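Local coordinates for type II secretion system protein C (Vibrio cholerae, PDB 2I6V) that probably takes part, as a type II secretion system component with this periplasmic PDZ domain, in exporting proteins such as cholera toxin through the outer membrane, at residues V7-V12 / D41-L46; N47-D50 / N55-N58. All coordinates share one frame; numbering follows the deposited sequence.

Interaction 1: V7-V12 / D41-L46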
loop_
_atom_site.group_PDB
_atom_site.type_symbol
_atom_site.label_atom_id
_atom_site.label_comp_id
_atom_site.label_asym_id
_atom_site.label_seq_id
_atom_site.Cartn_x
_atom_site.Cartn_y
_atom_site.Cartn_z
ATOM N N VAL A 7 5.946 -2.934 -4.179
ATOM C CA VAL A 7 6.147 -2.235 -2.922
ATOM C C VAL A 7 6.473 -3.197 -1.786
ATOM O O VAL A 7 6.092 -4.379 -1.819
ATOM C CB VAL A 7 4.886 -1.392 -2.562
ATOM C CG1 VAL A 7 3.709 -2.312 -2.192
ATOM C CG2 VAL A 7 5.195 -0.431 -1.430
ATOM N N ARG A 8 7.194 -2.686 -0.791
ATOM C CA ARG A 8 7.390 -3.396 0.463
ATOM C C ARG A 8 6.821 -2.534 1.579
ATOM O O ARG A 8 6.894 -1.300 1.518
ATOM C CB ARG A 8 8.871 -3.717 0.693
ATOM C CG ARG A 8 9.328 -4.887 -0.180
ATOM C CD ARG A 8 10.823 -5.144 -0.170
ATOM N NE ARG A 8 11.131 -6.011 -1.305
ATOM C CZ ARG A 8 12.344 -6.260 -1.779
ATOM N NH1 ARG A 8 12.473 -7.072 -2.824
ATOM N NH2 ARG A 8 13.421 -5.733 -1.202
ATOM N N LEU A 9 6.242 -3.185 2.587
ATOM C CA LEU A 9 5.573 -2.466 3.670
ATOM C C LEU A 9 6.086 -2.903 5.031
ATOM O O LEU A 9 6.389 -4.078 5.246
ATOM C CB LEU A 9 4.066 -2.709 3.610
ATOM C CG LEU A 9 3.352 -2.321 2.314
ATOM C CD1 LEU A 9 1.903 -2.761 2.393
ATOM C CD2 LEU A 9 3.463 -0.815 2.098
ATOM N N SER A 10 6.181 -1.953 5.950
ATOM C CA SER A 10 6.487 -2.266 7.354
ATOM C C SER A 10 5.562 -1.477 8.277
ATOM O O SER A 10 5.131 -0.377 7.946
ATOM C CB SER A 10 7.963 -1.992 7.688
ATOM O OG SER A 10 8.323 -0.634 7.477
ATOM N N GLN A 11 5.242 -2.050 9.436
ATOM C CA GLN A 11 4.291 -1.409 10.339
ATOM C C GLN A 11 4.851 -0.160 10.985
ATOM O O GLN A 11 6.033 -0.099 11.354
ATOM C CB GLN A 11 3.887 -2.360 11.472
ATOM C CG GLN A 11 3.164 -3.600 11.005
ATOM C CD GLN A 11 2.870 -4.540 12.159
ATOM O OE1 GLN A 11 3.586 -4.545 13.170
ATOM N NE2 GLN A 11 1.827 -5.346 12.011
ATOM N N VAL A 12 3.976 0.824 11.143
ATOM C CA VAL A 12 4.234 1.960 12.009
ATOM C C VAL A 12 3.166 1.873 13.096
ATOM O O VAL A 12 1.973 1.959 12.802
ATOM C CB VAL A 12 4.127 3.281 11.227
ATOM C CG1 VAL A 12 4.210 4.471 12.176
ATOM C CG2 VAL A 12 5.245 3.348 10.182
ATOM N N ASP A 41 7.243 6.960 2.103
ATOM C CA ASP A 41 5.833 7.331 2.036
ATOM C C ASP A 41 5.087 6.545 3.106
ATOM O O ASP A 41 5.487 5.431 3.453
ATOM C CB ASP A 41 5.232 6.948 0.692
ATOM C CG ASP A 41 5.573 7.920 -0.416
ATOM O OD1 ASP A 41 6.087 9.018 -0.127
ATOM O OD2 ASP A 41 5.286 7.570 -1.585
ATOM N N MET A 42 3.996 7.108 3.612
ATOM C CA MET A 42 3.165 6.384 4.590
ATOM C C MET A 42 1.874 5.886 3.958
ATOM O O MET A 42 1.020 6.683 3.592
ATOM C CB MET A 42 2.831 7.268 5.795
ATOM C CG MET A 42 3.955 7.369 6.812
ATOM S SD MET A 42 4.291 5.770 7.587
ATOM C CE MET A 42 2.680 5.430 8.298
ATOM N N ALA A 43 1.722 4.571 3.848
ATOM C CA ALA A 43 0.527 4.003 3.233
ATOM C C ALA A 43 -0.568 3.907 4.281
ATOM O O ALA A 43 -0.352 3.383 5.380
ATOM C CB ALA A 43 0.825 2.638 2.671
ATOM N N VAL A 44 -1.746 4.417 3.943
ATOM C CA VAL A 44 -2.826 4.471 4.926
ATOM C C VAL A 44 -4.107 3.775 4.476
ATOM O O VAL A 44 -4.927 3.367 5.307
ATOM C CB VAL A 44 -3.119 5.918 5.354
ATOM C CG1 VAL A 44 -1.877 6.542 5.988
ATOM C CG2 VAL A 44 -3.564 6.750 4.159
ATOM N N ALA A 45 -4.290 3.628 3.169
ATOM C CA ALA A 45 -5.471 2.920 2.677
ATOM C C ALA A 45 -5.165 2.132 1.420
ATOM O O ALA A 45 -4.224 2.448 0.686
ATOM C CB ALA A 45 -6.608 3.902 2.423
ATOM N N LEU A 46 -5.984 1.118 1.168
ATOM C CA LEU A 46 -5.884 0.303 -0.032
ATOM C C LEU A 46 -7.293 0.185 -0.602
ATOM O O LEU A 46 -8.203 -0.266 0.092
ATOM C CB LEU A 46 -5.326 -1.076 0.339
ATOM C CG LEU A 46 -4.923 -2.044 -0.766
ATOM C CD1 LEU A 46 -4.067 -1.346 -1.821
ATOM C CD2 LEU A 46 -4.164 -3.226 -0.146
#
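One residue before M42, whose thioether packs on V12, the carboxylate oxygen OD2 of D41 is gripped by a salt bridge from R76 NH2 and a hydrogen bond from Q38 N, which tie this residue to a side chain and to a backbone amide. The setting is the curled antiparallel sheet of the PDZ domain. Strands 7-14 and 42-46 both pair with strand 17-25, one along each edge, and the curl brings side chains of these two flanking strands together without any hydrogen bond between them. L9 sends CD2 to A43 CB, 4.4 Å away, a loose apolar contact. The methyl of A43 is small enough for a buried place that it shares with L51 and L72. Further on, a classic beta bulge sets V44 and A45 together opposite T73 of strand 69-76. M42 makes the closer contact. Bends at chi2 (-65°) and chi3 (-59°) fold its flexible chain back toward strand 7-14, where the thioether crosses the branched end of V12 obliquely. With CG1 of V12 anti to the backbone N (chi1 172°), CG2 is the branch that meets the sulfur, V12 CG2 to M42 SD being 3.7 Å. The methionine methyl lies alongside, with M42 CE 3.9 Å from V12 CB.

Interaction 2: N47-D50 / N55-N58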
loop_
_atom_site.group_PDB
_atom_site.type_symbol
_atom_site.label_atom_id
_atom_site.label_comp_id
_atom_site.label_asym_id
_atom_site.label_seq_id
_atom_site.Cartn_x
_atom_site.Cartn_y
_atom_site.Cartn_z
ATOM N N ASN A 47 -7.484 0.619 -1.850
ATOM C CA ASN A 47 -8.833 0.713 -2.419
ATOM C C ASN A 47 -9.822 1.481 -1.532
ATOM O O ASN A 47 -11.020 1.168 -1.499
ATOM C CB ASN A 47 -9.388 -0.680 -2.728
ATOM C CG ASN A 47 -8.630 -1.377 -3.833
ATOM O OD1 ASN A 47 -7.701 -0.816 -4.418
ATOM N ND2 ASN A 47 -9.024 -2.610 -4.130
ATOM N N GLY A 48 -9.324 2.478 -0.804
ATOM C CA GLY A 48 -10.177 3.322 0.034
ATOM C C GLY A 48 -10.496 2.718 1.390
ATOM O O GLY A 48 -11.185 3.323 2.211
ATOM N N LEU A 49 -9.983 1.518 1.626
ATOM C CA LEU A 49 -10.221 0.801 2.859
ATOM C C LEU A 49 -8.997 0.940 3.767
ATOM O O LEU A 49 -7.860 1.019 3.299
ATOM C CB LEU A 49 -10.499 -0.671 2.568
ATOM C CG LEU A 49 -11.784 -0.956 1.773
ATOM C CD1 LEU A 49 -11.691 -2.281 1.039
ATOM C CD2 LEU A 49 -12.997 -0.918 2.695
ATOM N N ASP A 50 -9.242 0.950 5.070
ATOM C CA ASP A 50 -8.192 1.236 6.047
ATOM C C ASP A 50 -7.217 0.058 6.158
ATOM O O ASP A 50 -7.611 -1.040 6.527
ATOM C CB ASP A 50 -8.870 1.546 7.387
ATOM C CG ASP A 50 -7.912 2.075 8.446
ATOM O OD1 ASP A 50 -6.686 1.813 8.380
ATOM O OD2 ASP A 50 -8.424 2.745 9.369
ATOM N N ASN A 55 -8.976 -7.572 9.504
ATOM C CA ASN A 55 -10.010 -8.458 8.970
ATOM C C ASN A 55 -10.537 -7.970 7.627
ATOM O O ASN A 55 -10.782 -8.763 6.716
ATOM C CB ASN A 55 -11.122 -8.622 10.002
ATOM C CG ASN A 55 -10.587 -9.163 11.300
ATOM O OD1 ASN A 55 -9.881 -10.181 11.302
ATOM N ND2 ASN A 55 -10.867 -8.477 12.401
ATOM N N VAL A 56 -10.684 -6.652 7.507
ATOM C CA VAL A 56 -11.062 -6.028 6.245
ATOM C C VAL A 56 -10.006 -6.346 5.194
ATOM O O VAL A 56 -10.326 -6.749 4.083
ATOM C CB VAL A 56 -11.217 -4.518 6.409
ATOM C CG1 VAL A 56 -11.515 -3.860 5.063
ATOM C CG2 VAL A 56 -12.341 -4.213 7.413
ATOM N N MET A 57 -8.740 -6.166 5.557
ATOM C CA MET A 57 -7.645 -6.494 4.638
ATOM C C MET A 57 -7.643 -7.973 4.230
ATOM O O MET A 57 -7.525 -8.302 3.051
ATOM C CB MET A 57 -6.304 -6.055 5.232
ATOM C CG MET A 57 -6.165 -4.545 5.291
ATOM S SD MET A 57 -6.205 -3.792 3.639
ATOM C CE MET A 57 -7.878 -3.164 3.568
ATOM N N ASN A 58 -7.806 -8.876 5.190
ATOM C CA ASN A 58 -7.924 -10.291 4.855
ATOM C C ASN A 58 -8.989 -10.551 3.786
ATOM O O ASN A 58 -8.754 -11.257 2.804
ATOM C CB ASN A 58 -8.228 -11.113 6.099
ATOM C CG ASN A 58 -8.230 -12.593 5.816
ATOM O OD1 ASN A 58 -7.245 -13.141 5.311
ATOM N ND2 ASN A 58 -9.338 -13.252 6.122
#
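V56, near the start of helix 54-62, is the first residue of 55-58 to meet L49, on the short strand 49-50 of the PDZ sheet. Its CB is directed at the strand, and the anti placing of CG1 relative to the backbone N (chi1 176°) carries that methyl forward. V56 CG1 lies 4.1 Å from L49 CD2 and 4.2 Å from L49 CB, so a single branch of the valine touches both root and tip of the leucine. The compact, stiff valine suits a helix face this close to a strand. M57 follows, deeper in the fold and also packed on L51. Its unbranched chain bends at chi2 (-62°), and chi3 of 102° then aims the methyl at the strand, where M57 CE sits 3.8 Å from L49 CB. The same CE is 3.7 Å from D50 O, a van der Waals contact with the backbone carbonyl. The polar end of D50 is engaged with T52, its OD1 hydrogen-bonded to OG1. L49 itself follows a tight N47-G48 turn whose backbone angles fit type I', a turn well suited to asparagine and glycine; N47 OD1 also bonds to S71 N. No hydrogen bond joins strand and helix across these residues, so three apolar side chains and one backbone carbonyl meet by shape and dispersion, without directional bonds.

Overall arrangement
The centre of interaction 1 lies about 5 Å from the centre of the chain and that of interaction 2 about 11 Å, yet each combines a buried residue with one on the surface. Interaction 1 joins two strands of the sheet; interaction 2 sets a helix against a strand. Strands 42-46 and 49-50 follow each other in the chain and pair antiparallel. Both contacts are apolar, but the methionine of interaction 1 meets a valine through sulfur and methyl, whereas that of interaction 2 also lies against a carbonyl. Their aspartates differ too: D41 has a salt bridge with R76, D50 a hydrogen bond with T52. L51 spans the two, touching A43, L46 and M57.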